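Local coordinates for ankyrin-repeat protein B (Legionella pneumophila, PDB 5K34) that is an F-box effector that hijacks the host ubiquitin-proteasome system, its ankyrin domain, the part described here, probably serving to bind partner proteins, at residues A[10-14]-A[29-35]; A[44-50]-A[76-82]; A[55-59]-A[95-99]; A[82-87]-A[109-113]. One frame throughout, in Å; residues are numbered along the deposited sequence.

The four contacts follow the ankyrin stack along the chain. Interaction 1 lies toward one end; the centres of interactions 3 and 4, on the opposite side of the chain's centre, are each about 24 Å from that of interaction 1. Interaction 2 sits between, its centre about 17 Å from that of interaction 1; the two touch where W11 CZ2 packs 3.4 Å from R46 O and L14 reaches P48. Interactions 2 and 4 share P82 and also meet through L50 and L85. Interactions 3 and 4 both use helix 97-112 and touch where Y58 meets L86. A sulfate, probably from the crystallisation liquor, is hydrogen-bonded by Q59 of interaction 3.

Interaction 1: A[10-14]-A[29-35]; sequences LWGNL and ILKKGID
L10 meets the 29-35 segment with both of its methyl groups: CD2 lies 3.8 Å from CD of K32, whose aliphatic chain crosses that of the leucine at about a right angle, and CD1 comes within 4.3 Å of CD1 of I34. W11 starts out pointing away from the other segment. Its CG is anti to the backbone N (chi1 -178°), which brings the six-membered half of the indole back, with CE3 3.8 Å from CG2 of I34. Near the same rim, CZ3 has the carbonyl oxygen of D35 in the plane of the ring, 3.8 Å away. N13 borders CD1 of I29 with its CB and backbone carbon. L14 carries the inner part of the contact. The CD1 methyl of I29 lies over its backbone, 3.6 Å from L14 N, while L14 CD2 touches both CD2 of L30 (3.8 Å) and CG2 of I34. That same CD2 also sits over one face of the W11 ring, toward its rim. The chain turns after helix 23-30 through a type I turn from L30 to G33, and the positive phi of G33 (104°) brings I34 back against helix 5-19. The pair of helices is thus closed by an apolar seam, and its far side leads into the next layer: W11 and L14 both pack on P48 at the start of helix 48-54, W11 also stacks with H43, and L30 touches Y68.

Interaction 2: A[44-50]-A[76-82]; sequences LNRTPLL and DNYGDSP
R46 and D76 hold the two segments together through a salt bridge, R46 NE to D76 OD2 at 2.9 Å. The oxygen lies in the guanidinium plane, the bond is nearly straight (165° at the hydrogen), and the two groups are turned 47° against each other. A water widens the link by accepting from R46 NH1 and donating to both D76 OD2 and D80 OD2; NH1 has a further salt bridge to E54. The other carboxylate oxygen, D76 OD1, serves its own loop, accepting from D80 N (3.0 Å) above the carboxylate plane and weakly from Y78 N. These are the hairpin-like loops that join successive ankyrin repeats, here 44-50 and 76-82 side by side, each leading into the first turn of a helix. Between their backbones N77 N donates to L44 O at 2.9 Å, and D76 CA makes a CH...O contact with N45 O. T47, the N-cap of helix 48-54, accepts two weak bonds from L49 N and L50 N. S81, the N-cap of helix 82-91, likewise caps a backbone N of that helix with its side chain. Beneath the polar layer L50 CD1 presses against D76 OD2, its CD2 lies over the S81-P82 peptide, 3.6 Å from P82 N, and L49 CD2 packs on P82 CG at 3.8 Å.

Interaction 3: A[55-59]-A[95-99]; sequences GKAYQ and FKDKE. With SO4 (sulfate ion), chain C.
A small, partly buried contact, combining one salt bridge with aromatic packing, bridges the turn between helices 48-54 and 58-67 and the start of helix 97-112. K56 NZ donates to E99 OE2 at 3.0 Å, meeting the oxygen from above the carboxylate plane, 36° out of it. K56 CD passes F95 CE2 at 3.7 Å, and the bend at the third torsion (chi3 -59°) then turns CE and the ammonium toward the glutamate. A water accepts from the same NZ and donates to E99 OE1, so OE2 is tied to the lysine directly and OE1 through the water. E99 OE1 also accepts from K96 N at 3.1 Å, nearly straight at 170°, a bond from the backbone N of the N-cap residue to the side chain three residues on, one half of a capping box. K56, with positive phi, closes helix 48-54 in a Schellman motif, after which A57, the N-cap, leads into the second helix of the helix-turn-helix pair that defines an ankyrin repeat. The Y58 hydroxyl oxygen lies 3.5 Å from F95 CE2 and is hydrogen-bonded to Q89; its ring continues inward onto L86 and I103. Away from this, Q59 NE2 donates to O4 of a sulfate at 2.9 Å, which N21 also binds.

Interaction 4: A[82-87]-A[109-113]; sequences PISLLK and GMQEE
I83 and M110 form the centre of this buried contact, their side chains sliding past each other in opposite directions. In I83 the CG1 branch lies beside the backbone N and anti to the carbonyl carbon (chi1 -72°), with CD1 carrying it onward in an extended course (chi2 162°). CG1 thereby rests 3.8 Å from M110 CB, and CD1 reaches past it to Q111 CG, also 3.8 Å. M110 answers with a chain extended beyond CG (chi2 178°), reaching across toward helix 82-91 so that its sulfur touches both L86 and P82. SD is 3.9 Å from L86 CD1 and 4.0 Å from P82 CB, and CE continues against the same leucine methyl. L86 and M110 cross at about a right angle, so the leucine presents the tip of one branch to the end of the thioether. P72 and W65 also line the methionine.

At the exposed edge, K87 and Q111 come from opposite directions. K87 runs extended and bends at its last torsion; its CE passes Q111 NE2 at 3.7 Å, and the two polar ends are joined through a water that accepts from K87 NZ and donates to Q111 OE1, both at 2.8 Å. Beyond the last turn, E113 is held by R66 and W65 of helix 58-67. Helix-on-helix packing through aliphatic side chains of this kind is the usual internal seam of an ankyrin stack, and here helix 97-112, at the C-terminal end of the array, lies against helix 82-91.

Interaction 1: A[10-14]-A[29-35]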
loop_
_atom_site.group_PDB
_atom_site.type_symbol
_atom_site.label_atom_id
_atom_site.label_comp_id
_atom_site.label_asym_id
_atom_site.label_seq_id
_atom_site.Cartn_x
_atom_site.Cartn_y
_atom_site.Cartn_z
ATOM N N LEU A 10 0.233 -7.268 -15.209
ATOM C CA LEU A 10 0.985 -6.172 -14.616
ATOM C C LEU A 10 0.517 -5.872 -13.198
ATOM O O LEU A 10 1.378 -5.628 -12.341
ATOM C CB LEU A 10 0.873 -4.905 -15.467
ATOM C CG LEU A 10 1.621 -4.881 -16.823
ATOM C CD1 LEU A 10 1.169 -3.663 -17.623
ATOM C CD2 LEU A 10 3.107 -4.859 -16.580
ATOM N N TRP A 11 -0.784 -5.864 -12.968
ATOM C CA TRP A 11 -1.281 -5.573 -11.612
ATOM C C TRP A 11 -0.759 -6.617 -10.609
ATOM O O TRP A 11 -0.330 -6.259 -9.507
ATOM C CB TRP A 11 -2.810 -5.541 -11.581
ATOM C CG TRP A 11 -3.347 -5.202 -10.219
ATOM C CD1 TRP A 11 -3.627 -6.070 -9.197
ATOM C CD2 TRP A 11 -3.621 -3.897 -9.734
ATOM N NE1 TRP A 11 -4.068 -5.366 -8.101
ATOM C CE2 TRP A 11 -4.100 -4.031 -8.404
ATOM C CE3 TRP A 11 -3.533 -2.612 -10.294
ATOM C CZ2 TRP A 11 -4.482 -2.932 -7.639
ATOM C CZ3 TRP A 11 -3.902 -1.514 -9.506
ATOM C CH2 TRP A 11 -4.386 -1.685 -8.215
ATOM N N GLY A 12 -0.841 -7.901 -10.965
ATOM C CA GLY A 12 -0.330 -8.921 -10.042
ATOM C C GLY A 12 1.143 -8.758 -9.754
ATOM O O GLY A 12 1.574 -8.887 -8.600
ATOM N N ASN A 13 1.925 -8.432 -10.787
ATOM C CA ASN A 13 3.358 -8.205 -10.590
ATOM C C ASN A 13 3.608 -6.949 -9.748
ATOM O O ASN A 13 4.574 -6.897 -8.967
ATOM C CB ASN A 13 4.050 -8.065 -11.955
ATOM C CG ASN A 13 4.181 -9.373 -12.661
ATOM O OD1 ASN A 13 4.030 -10.448 -12.080
ATOM N ND2 ASN A 13 4.492 -9.308 -13.951
ATOM N N LEU A 14 2.748 -5.936 -9.899
ATOM C CA LEU A 14 2.815 -4.696 -9.093
ATOM C C LEU A 14 2.582 -4.991 -7.626
ATOM O O LEU A 14 3.272 -4.466 -6.750
ATOM C CB LEU A 14 1.775 -3.731 -9.610
ATOM C CG LEU A 14 1.536 -2.442 -8.855
ATOM C CD1 LEU A 14 2.796 -1.590 -8.817
ATOM C CD2 LEU A 14 0.371 -1.696 -9.494
ATOM N N ILE A 29 6.485 -0.534 -13.594
ATOM C CA ILE A 29 5.137 -0.964 -13.945
ATOM C C ILE A 29 4.194 0.229 -14.029
ATOM O O ILE A 29 3.355 0.314 -14.958
ATOM C CB ILE A 29 4.624 -2.023 -12.944
ATOM C CG1 ILE A 29 5.446 -3.297 -13.062
ATOM C CG2 ILE A 29 3.119 -2.264 -13.154
ATOM C CD1 ILE A 29 5.240 -4.262 -11.901
ATOM N N LEU A 30 4.286 1.177 -13.096
ATOM C CA LEU A 30 3.356 2.333 -13.129
ATOM C C LEU A 30 3.616 3.216 -14.363
ATOM O O LEU A 30 2.660 3.863 -14.821
ATOM C CB LEU A 30 3.426 3.121 -11.823
ATOM C CG LEU A 30 3.008 2.301 -10.581
ATOM C CD1 LEU A 30 3.026 3.178 -9.383
ATOM C CD2 LEU A 30 1.643 1.635 -10.751
ATOM N N LYS A 31 4.828 3.191 -14.909
ATOM C CA LYS A 31 5.096 3.955 -16.148
ATOM C C LYS A 31 4.290 3.397 -17.305
ATOM O O LYS A 31 4.130 4.114 -18.313
ATOM C CB LYS A 31 6.551 3.823 -16.499
ATOM C CG LYS A 31 7.450 4.869 -15.917
ATOM C CD LYS A 31 8.475 5.068 -17.031
ATOM C CE LYS A 31 9.830 5.577 -16.567
ATOM N NZ LYS A 31 10.750 5.521 -17.762
ATOM N N LYS A 32 3.831 2.148 -17.240
ATOM C CA LYS A 32 3.039 1.519 -18.329
ATOM C C LYS A 32 1.580 1.944 -18.254
ATOM O O LYS A 32 0.755 1.464 -19.038
ATOM C CB LYS A 32 3.177 -0.006 -18.288
ATOM C CG LYS A 32 4.599 -0.501 -18.455
ATOM C CD LYS A 32 4.718 -2.013 -18.519
ATOM C CE LYS A 32 6.171 -2.422 -18.653
ATOM N NZ LYS A 32 6.849 -1.588 -19.701
ATOM N N GLY A 33 1.237 2.841 -17.339
ATOM C CA GLY A 33 -0.095 3.448 -17.337
ATOM C C GLY A 33 -1.065 2.946 -16.282
ATOM O O GLY A 33 -2.259 3.216 -16.358
ATOM N N ILE A 34 -0.599 2.172 -15.318
ATOM C CA ILE A 34 -1.459 1.649 -14.259
ATOM C C ILE A 34 -1.648 2.736 -13.183
ATOM O O ILE A 34 -0.685 3.307 -12.670
ATOM C CB ILE A 34 -0.806 0.385 -13.636
ATOM C CG1 ILE A 34 -0.473 -0.710 -14.707
ATOM C CG2 ILE A 34 -1.611 -0.050 -12.403
ATOM C CD1 ILE A 34 -1.701 -1.306 -15.383
ATOM N N ASP A 35 -2.892 2.987 -12.817
ATOM C CA ASP A 35 -3.233 3.855 -11.708
ATOM C C ASP A 35 -3.281 2.994 -10.432
ATOM O O ASP A 35 -4.200 2.156 -10.263
ATOM C CB ASP A 35 -4.584 4.542 -11.956
ATOM C CG ASP A 35 -4.996 5.446 -10.831
ATOM O OD1 ASP A 35 -4.416 5.429 -9.712
ATOM O OD2 ASP A 35 -5.968 6.250 -11.010
#

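Interaction 2: A[44-50]-A[76-82]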
loop_
_atom_site.group_PDB
_atom_site.type_symbol
_atom_site.label_atom_id
_atom_site.label_comp_id
_atom_site.label_asym_id
_atom_site.label_seq_id
_atom_site.Cartn_x
_atom_site.Cartn_y
_atom_site.Cartn_z
ATOM N N LEU A 44 -9.821 -7.948 -5.473
ATOM C CA LEU A 44 -10.186 -8.050 -4.074
ATOM C C LEU A 44 -10.266 -6.670 -3.381
ATOM O O LEU A 44 -10.148 -6.599 -2.151
ATOM C CB LEU A 44 -9.272 -9.003 -3.277
ATOM C CG LEU A 44 -9.055 -10.397 -3.881
ATOM C CD1 LEU A 44 -8.140 -11.237 -2.985
ATOM C CD2 LEU A 44 -10.305 -11.133 -4.395
ATOM N N ASN A 45 -10.411 -5.608 -4.196
ATOM C CA ASN A 45 -10.394 -4.237 -3.681
ATOM C C ASN A 45 -9.102 -3.874 -2.925
ATOM O O ASN A 45 -9.090 -2.951 -2.117
ATOM C CB ASN A 45 -11.650 -3.915 -2.843
ATOM C CG ASN A 45 -12.834 -3.614 -3.717
ATOM O OD1 ASN A 45 -13.984 -4.102 -3.385
ATOM N ND2 ASN A 45 -12.659 -2.868 -4.721
ATOM N N ARG A 46 -8.017 -4.572 -3.262
ATOM C CA ARG A 46 -6.713 -4.231 -2.687
ATOM C C ARG A 46 -5.955 -3.273 -3.586
ATOM O O ARG A 46 -6.244 -3.126 -4.780
ATOM C CB ARG A 46 -5.865 -5.513 -2.478
ATOM C CG ARG A 46 -6.615 -6.668 -1.813
ATOM C CD ARG A 46 -5.664 -7.727 -1.296
ATOM N NE ARG A 46 -5.187 -7.356 0.032
ATOM C CZ ARG A 46 -3.970 -7.619 0.496
ATOM N NH1 ARG A 46 -3.638 -7.222 1.722
ATOM N NH2 ARG A 46 -3.059 -8.244 -0.261
ATOM N N THR A 47 -4.932 -2.616 -3.013
ATOM C CA THR A 47 -4.025 -1.779 -3.815
ATOM C C THR A 47 -2.589 -2.143 -3.445
ATOM O O THR A 47 -2.359 -2.804 -2.424
ATOM C CB THR A 47 -4.204 -0.280 -3.474
ATOM O OG1 THR A 47 -3.786 -0.043 -2.126
ATOM C CG2 THR A 47 -5.660 0.185 -3.700
ATOM N N PRO A 48 -1.606 -1.657 -4.216
ATOM C CA PRO A 48 -0.219 -1.881 -3.854
ATOM C C PRO A 48 0.176 -1.145 -2.592
ATOM O O PRO A 48 1.214 -1.469 -1.999
ATOM C CB PRO A 48 0.576 -1.390 -5.074
ATOM C CG PRO A 48 -0.361 -0.492 -5.807
ATOM C CD PRO A 48 -1.744 -1.123 -5.584
ATOM N N LEU A 49 -0.596 -0.145 -2.143
ATOM C CA LEU A 49 -0.316 0.466 -0.833
ATOM C C LEU A 49 -0.547 -0.556 0.269
ATOM O O LEU A 49 0.294 -0.696 1.164
ATOM C CB LEU A 49 -1.178 1.710 -0.641
ATOM C CG LEU A 49 -1.044 2.419 0.711
ATOM C CD1 LEU A 49 0.418 2.830 0.996
ATOM C CD2 LEU A 49 -1.960 3.640 0.771
ATOM N N LEU A 50 -1.658 -1.322 0.221
ATOM C CA LEU A 50 -1.868 -2.422 1.155
ATOM C C LEU A 50 -0.813 -3.461 1.071
ATOM O O LEU A 50 -0.335 -3.998 2.079
ATOM C CB LEU A 50 -3.213 -3.111 0.955
ATOM C CG LEU A 50 -4.473 -2.519 1.493
ATOM C CD1 LEU A 50 -5.608 -3.551 1.322
ATOM C CD2 LEU A 50 -4.331 -2.172 3.008
ATOM N N ASP A 76 -10.346 -3.155 1.601
ATOM C CA ASP A 76 -10.381 -4.291 0.677
ATOM C C ASP A 76 -11.447 -5.284 1.100
ATOM O O ASP A 76 -12.214 -5.062 2.059
ATOM C CB ASP A 76 -8.991 -4.921 0.540
ATOM C CG ASP A 76 -8.555 -5.732 1.702
ATOM O OD1 ASP A 76 -9.287 -5.933 2.703
ATOM O OD2 ASP A 76 -7.379 -6.245 1.625
ATOM N N ASN A 77 -11.555 -6.391 0.360
ATOM C CA ASN A 77 -12.636 -7.369 0.621
ATOM C C ASN A 77 -12.387 -8.211 1.831
ATOM O O ASN A 77 -13.282 -8.999 2.187
ATOM C CB ASN A 77 -12.924 -8.205 -0.636
ATOM C CG ASN A 77 -13.647 -7.385 -1.699
ATOM O OD1 ASN A 77 -14.025 -6.262 -1.446
ATOM N ND2 ASN A 77 -13.844 -8.023 -2.867
ATOM N N TYR A 78 -11.214 -8.116 2.453
ATOM C CA TYR A 78 -10.988 -8.700 3.766
ATOM C C TYR A 78 -11.488 -7.735 4.847
ATOM O O TYR A 78 -11.535 -8.129 6.034
ATOM C CB TYR A 78 -9.509 -8.977 4.021
ATOM C CG TYR A 78 -8.913 -9.956 3.033
ATOM C CD1 TYR A 78 -8.965 -11.331 3.298
ATOM C CD2 TYR A 78 -8.332 -9.519 1.870
ATOM C CE1 TYR A 78 -8.372 -12.247 2.418
ATOM C CE2 TYR A 78 -7.742 -10.414 0.968
ATOM C CZ TYR A 78 -7.744 -11.764 1.251
ATOM O OH TYR A 78 -7.128 -12.641 0.392
ATOM N N GLY A 79 -11.771 -6.499 4.468
ATOM C CA GLY A 79 -12.215 -5.474 5.426
ATOM C C GLY A 79 -11.062 -4.543 5.872
ATOM O O GLY A 79 -11.309 -3.685 6.728
ATOM N N ASP A 80 -9.850 -4.710 5.354
ATOM C CA ASP A 80 -8.702 -3.919 5.796
ATOM C C ASP A 80 -8.501 -2.676 4.952
ATOM O O ASP A 80 -8.534 -2.743 3.721
ATOM C CB ASP A 80 -7.434 -4.747 5.698
ATOM C CG ASP A 80 -7.478 -6.009 6.555
ATOM O OD1 ASP A 80 -8.020 -5.984 7.687
ATOM O OD2 ASP A 80 -6.928 -7.044 6.103
ATOM N N SER A 81 -8.290 -1.538 5.601
ATOM C CA SER A 81 -7.849 -0.321 4.902
ATOM C C SER A 81 -6.345 -0.138 5.187
ATOM O O SER A 81 -5.789 -0.755 6.089
ATOM C CB SER A 81 -8.631 0.895 5.405
ATOM O OG SER A 81 -8.338 1.064 6.781
ATOM N N PRO A 82 -5.693 0.786 4.457
ATOM C CA PRO A 82 -4.303 1.072 4.807
ATOM C C PRO A 82 -4.129 1.432 6.278
ATOM O O PRO A 82 -3.253 0.887 6.940
ATOM C CB PRO A 82 -3.957 2.238 3.836
ATOM C CG PRO A 82 -4.773 1.904 2.612
ATOM C CD PRO A 82 -6.086 1.402 3.156
HETATM O O HOH W 1 -5.748 -6.906 3.635
#

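Interaction 3: A[55-59]-A[95-99]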
loop_
_atom_site.group_PDB
_atom_site.type_symbol
_atom_site.label_atom_id
_atom_site.label_comp_id
_atom_site.label_asym_id
_atom_site.label_seq_id
_atom_site.Cartn_x
_atom_site.Cartn_y
_atom_site.Cartn_z
ATOM N N GLY A 55 3.824 -6.261 3.541
ATOM C CA GLY A 55 5.187 -6.752 3.357
ATOM C C GLY A 55 6.203 -6.010 4.194
ATOM O O GLY A 55 7.396 -6.311 4.059
ATOM N N LYS A 56 5.777 -5.054 5.018
ATOM C CA LYS A 56 6.694 -4.201 5.787
ATOM C C LYS A 56 7.601 -3.411 4.880
ATOM O O LYS A 56 8.720 -2.998 5.237
ATOM C CB LYS A 56 7.507 -5.016 6.811
ATOM C CG LYS A 56 6.643 -5.855 7.746
ATOM C CD LYS A 56 7.408 -6.459 8.898
ATOM C CE LYS A 56 8.541 -7.349 8.434
ATOM N NZ LYS A 56 9.141 -8.009 9.648
ATOM N N ALA A 57 7.099 -3.111 3.678
ATOM C CA ALA A 57 7.847 -2.368 2.654
ATOM C C ALA A 57 7.540 -0.886 2.848
ATOM O O ALA A 57 6.909 -0.239 2.017
ATOM C CB ALA A 57 7.429 -2.874 1.254
ATOM N N TYR A 58 7.999 -0.345 3.987
ATOM C CA TYR A 58 7.488 0.959 4.399
ATOM C C TYR A 58 7.974 2.118 3.529
ATOM O O TYR A 58 7.246 3.082 3.356
ATOM C CB TYR A 58 7.712 1.201 5.911
ATOM C CG TYR A 58 6.999 0.175 6.745
ATOM C CD1 TYR A 58 5.606 0.045 6.707
ATOM C CD2 TYR A 58 7.685 -0.653 7.590
ATOM C CE1 TYR A 58 4.936 -0.909 7.457
ATOM C CE2 TYR A 58 7.027 -1.602 8.383
ATOM C CZ TYR A 58 5.675 -1.727 8.290
ATOM O OH TYR A 58 5.076 -2.718 9.044
ATOM N N GLN A 59 9.166 1.979 2.951
ATOM C CA GLN A 59 9.619 3.039 2.015
ATOM C C GLN A 59 8.766 3.059 0.720
ATOM O O GLN A 59 8.412 4.169 0.300
ATOM C CB GLN A 59 11.098 2.912 1.678
ATOM C CG GLN A 59 12.029 2.866 2.899
ATOM C CD GLN A 59 12.441 1.465 3.275
ATOM O OE1 GLN A 59 11.574 0.561 3.381
ATOM N NE2 GLN A 59 13.728 1.222 3.450
ATOM N N PHE A 95 5.991 -7.187 16.099
ATOM C CA PHE A 95 6.653 -6.030 15.501
ATOM C C PHE A 95 7.613 -5.328 16.461
ATOM O O PHE A 95 7.300 -5.157 17.645
ATOM C CB PHE A 95 5.601 -5.048 14.957
ATOM C CG PHE A 95 5.012 -5.511 13.674
ATOM C CD1 PHE A 95 4.046 -6.508 13.634
ATOM C CD2 PHE A 95 5.379 -4.917 12.467
ATOM C CE1 PHE A 95 3.497 -6.995 12.417
ATOM C CE2 PHE A 95 4.835 -5.374 11.295
ATOM C CZ PHE A 95 3.904 -6.391 11.232
ATOM N N LYS A 96 8.773 -4.983 15.940
ATOM C CA LYS A 96 9.839 -4.375 16.713
ATOM C C LYS A 96 9.701 -2.843 16.762
ATOM O O LYS A 96 8.980 -2.253 15.902
ATOM C CB LYS A 96 11.211 -4.784 16.132
ATOM C CG LYS A 96 12.373 -3.949 16.665
ATOM C CD LYS A 96 13.651 -3.998 15.836
ATOM C CE LYS A 96 14.364 -2.651 15.865
ATOM N NZ LYS A 96 14.004 -1.782 17.021
ATOM N N ASP A 97 10.391 -2.185 17.702
ATOM C CA ASP A 97 10.366 -0.733 17.879
ATOM C C ASP A 97 10.573 0.041 16.552
ATOM O O ASP A 97 9.835 0.976 16.315
ATOM C CB ASP A 97 11.444 -0.242 18.856
ATOM C CG ASP A 97 11.238 -0.701 20.318
ATOM O OD1 ASP A 97 10.151 -1.192 20.661
ATOM O OD2 ASP A 97 12.183 -0.462 21.113
ATOM N N LYS A 98 11.555 -0.372 15.757
ATOM C CA LYS A 98 11.920 0.381 14.552
ATOM C C LYS A 98 10.785 0.323 13.538
ATOM O O LYS A 98 10.474 1.310 12.854
ATOM C CB LYS A 98 13.135 -0.265 13.896
ATOM C CG LYS A 98 13.983 0.706 13.078
ATOM C CD LYS A 98 15.050 -0.053 12.264
ATOM C CE LYS A 98 16.389 -0.078 12.981
ATOM N NZ LYS A 98 17.155 1.195 12.880
ATOM N N GLU A 99 10.166 -0.844 13.438
ATOM C CA GLU A 99 9.017 -1.024 12.571
ATOM C C GLU A 99 7.810 -0.257 13.100
ATOM O O GLU A 99 7.105 0.412 12.332
ATOM C CB GLU A 99 8.653 -2.492 12.433
ATOM C CG GLU A 99 9.675 -3.290 11.621
ATOM C CD GLU A 99 9.551 -4.820 11.843
ATOM O OE1 GLU A 99 8.945 -5.294 12.885
ATOM O OE2 GLU A 99 10.132 -5.582 11.022
HETATM S S SO4 C . 14.577 -3.078 3.214
HETATM O O1 SO4 C . 15.987 -3.539 2.965
HETATM O O2 SO4 C . 13.605 -3.748 2.219
HETATM O O3 SO4 C . 14.175 -3.333 4.629
HETATM O O4 SO4 C . 14.467 -1.594 3.172
HETATM O O HOH W 2 8.569 -8.197 12.509
#

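Interaction 4: A[82-87]-A[109-113]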
loop_
_atom_site.group_PDB
_atom_site.type_symbol
_atom_site.label_atom_id
_atom_site.label_comp_id
_atom_site.label_asym_id
_atom_site.label_seq_id
_atom_site.Cartn_x
_atom_site.Cartn_y
_atom_site.Cartn_z
ATOM N N PRO A 82 -5.693 0.786 4.457
ATOM C CA PRO A 82 -4.303 1.072 4.807
ATOM C C PRO A 82 -4.129 1.432 6.278
ATOM O O PRO A 82 -3.253 0.887 6.940
ATOM C CB PRO A 82 -3.957 2.238 3.836
ATOM C CG PRO A 82 -4.773 1.904 2.612
ATOM C CD PRO A 82 -6.086 1.402 3.156
ATOM N N ILE A 83 -4.978 2.331 6.781
ATOM C CA ILE A 83 -4.875 2.693 8.199
ATOM C C ILE A 83 -5.163 1.524 9.119
ATOM O O ILE A 83 -4.433 1.319 10.092
ATOM C CB ILE A 83 -5.779 3.899 8.552
ATOM C CG1 ILE A 83 -5.188 5.167 7.941
ATOM C CG2 ILE A 83 -5.863 4.067 10.077
ATOM C CD1 ILE A 83 -6.217 6.284 7.862
ATOM N N SER A 84 -6.261 0.781 8.877
ATOM C CA SER A 84 -6.590 -0.270 9.844
ATOM C C SER A 84 -5.576 -1.398 9.814
ATOM O O SER A 84 -5.272 -1.992 10.843
ATOM C CB SER A 84 -8.034 -0.771 9.654
ATOM O OG SER A 84 -8.156 -1.642 8.528
ATOM N N LEU A 85 -4.980 -1.680 8.649
ATOM C CA LEU A 85 -3.956 -2.716 8.560
ATOM C C LEU A 85 -2.698 -2.279 9.324
ATOM O O LEU A 85 -2.099 -3.080 10.053
ATOM C CB LEU A 85 -3.647 -3.007 7.088
ATOM C CG LEU A 85 -2.738 -4.210 6.843
ATOM C CD1 LEU A 85 -3.411 -5.504 7.356
ATOM C CD2 LEU A 85 -2.399 -4.306 5.370
ATOM N N LEU A 86 -2.308 -1.018 9.169
ATOM C CA LEU A 86 -1.185 -0.454 9.957
ATOM C C LEU A 86 -1.479 -0.562 11.447
ATOM O O LEU A 86 -0.600 -0.926 12.233
ATOM C CB LEU A 86 -0.914 0.989 9.535
ATOM C CG LEU A 86 -0.185 1.144 8.200
ATOM C CD1 LEU A 86 -0.400 2.580 7.700
ATOM C CD2 LEU A 86 1.296 0.815 8.346
ATOM N N LYS A 87 -2.705 -0.213 11.830
ATOM C CA LYS A 87 -3.079 -0.284 13.252
ATOM C C LYS A 87 -2.992 -1.712 13.763
ATOM O O LYS A 87 -2.562 -1.916 14.904
ATOM C CB LYS A 87 -4.476 0.286 13.455
ATOM C CG LYS A 87 -4.498 1.815 13.472
ATOM C CD LYS A 87 -5.940 2.293 13.681
ATOM C CE LYS A 87 -6.022 3.801 13.790
ATOM N NZ LYS A 87 -5.796 4.238 15.203
ATOM N N GLY A 109 0.501 10.327 9.286
ATOM C CA GLY A 109 0.412 11.024 8.049
ATOM C C GLY A 109 -0.932 10.789 7.364
ATOM O O GLY A 109 -1.571 11.735 6.872
ATOM N N MET A 110 -1.397 9.550 7.316
ATOM C CA MET A 110 -2.646 9.257 6.661
ATOM C C MET A 110 -3.844 9.878 7.379
ATOM O O MET A 110 -4.742 10.374 6.683
ATOM C CB MET A 110 -2.851 7.758 6.553
ATOM C CG MET A 110 -1.864 7.108 5.555
ATOM S SD MET A 110 -2.086 5.316 5.482
ATOM C CE MET A 110 -0.722 4.878 4.427
ATOM N N GLN A 111 -3.868 9.861 8.706
ATOM C CA GLN A 111 -5.018 10.403 9.423
ATOM C C GLN A 111 -5.014 11.923 9.451
ATOM O O GLN A 111 -6.075 12.554 9.468
ATOM C CB GLN A 111 -5.050 9.867 10.835
ATOM C CG GLN A 111 -5.355 8.385 10.919
ATOM C CD GLN A 111 -5.680 7.952 12.326
ATOM O OE1 GLN A 111 -4.969 8.285 13.253
ATOM N NE2 GLN A 111 -6.787 7.224 12.501
ATOM N N GLU A 112 -3.833 12.527 9.499
ATOM C CA GLU A 112 -3.712 13.959 9.886
ATOM C C GLU A 112 -3.322 14.885 8.771
ATOM O O GLU A 112 -3.625 16.090 8.851
ATOM C CB GLU A 112 -2.792 14.127 11.103
ATOM C CG GLU A 112 -3.276 13.256 12.255
ATOM C CD GLU A 112 -2.501 13.391 13.551
ATOM O OE1 GLU A 112 -1.964 14.485 13.852
ATOM O OE2 GLU A 112 -2.519 12.414 14.331
ATOM N N GLU A 113 -2.620 14.423 7.738
ATOM C CA GLU A 113 -2.199 15.319 6.639
ATOM C C GLU A 113 -3.387 15.902 5.873
ATOM O O GLU A 113 -4.491 15.362 5.793
ATOM C CB GLU A 113 -1.275 14.586 5.660
ATOM C CG GLU A 113 0.129 14.432 6.227
ATOM C CD GLU A 113 1.014 13.484 5.399
ATOM O OE1 GLU A 113 0.652 13.010 4.295
ATOM O OE2 GLU A 113 2.139 13.234 5.927
HETATM O O HOH W 3 -4.968 6.838 15.646
#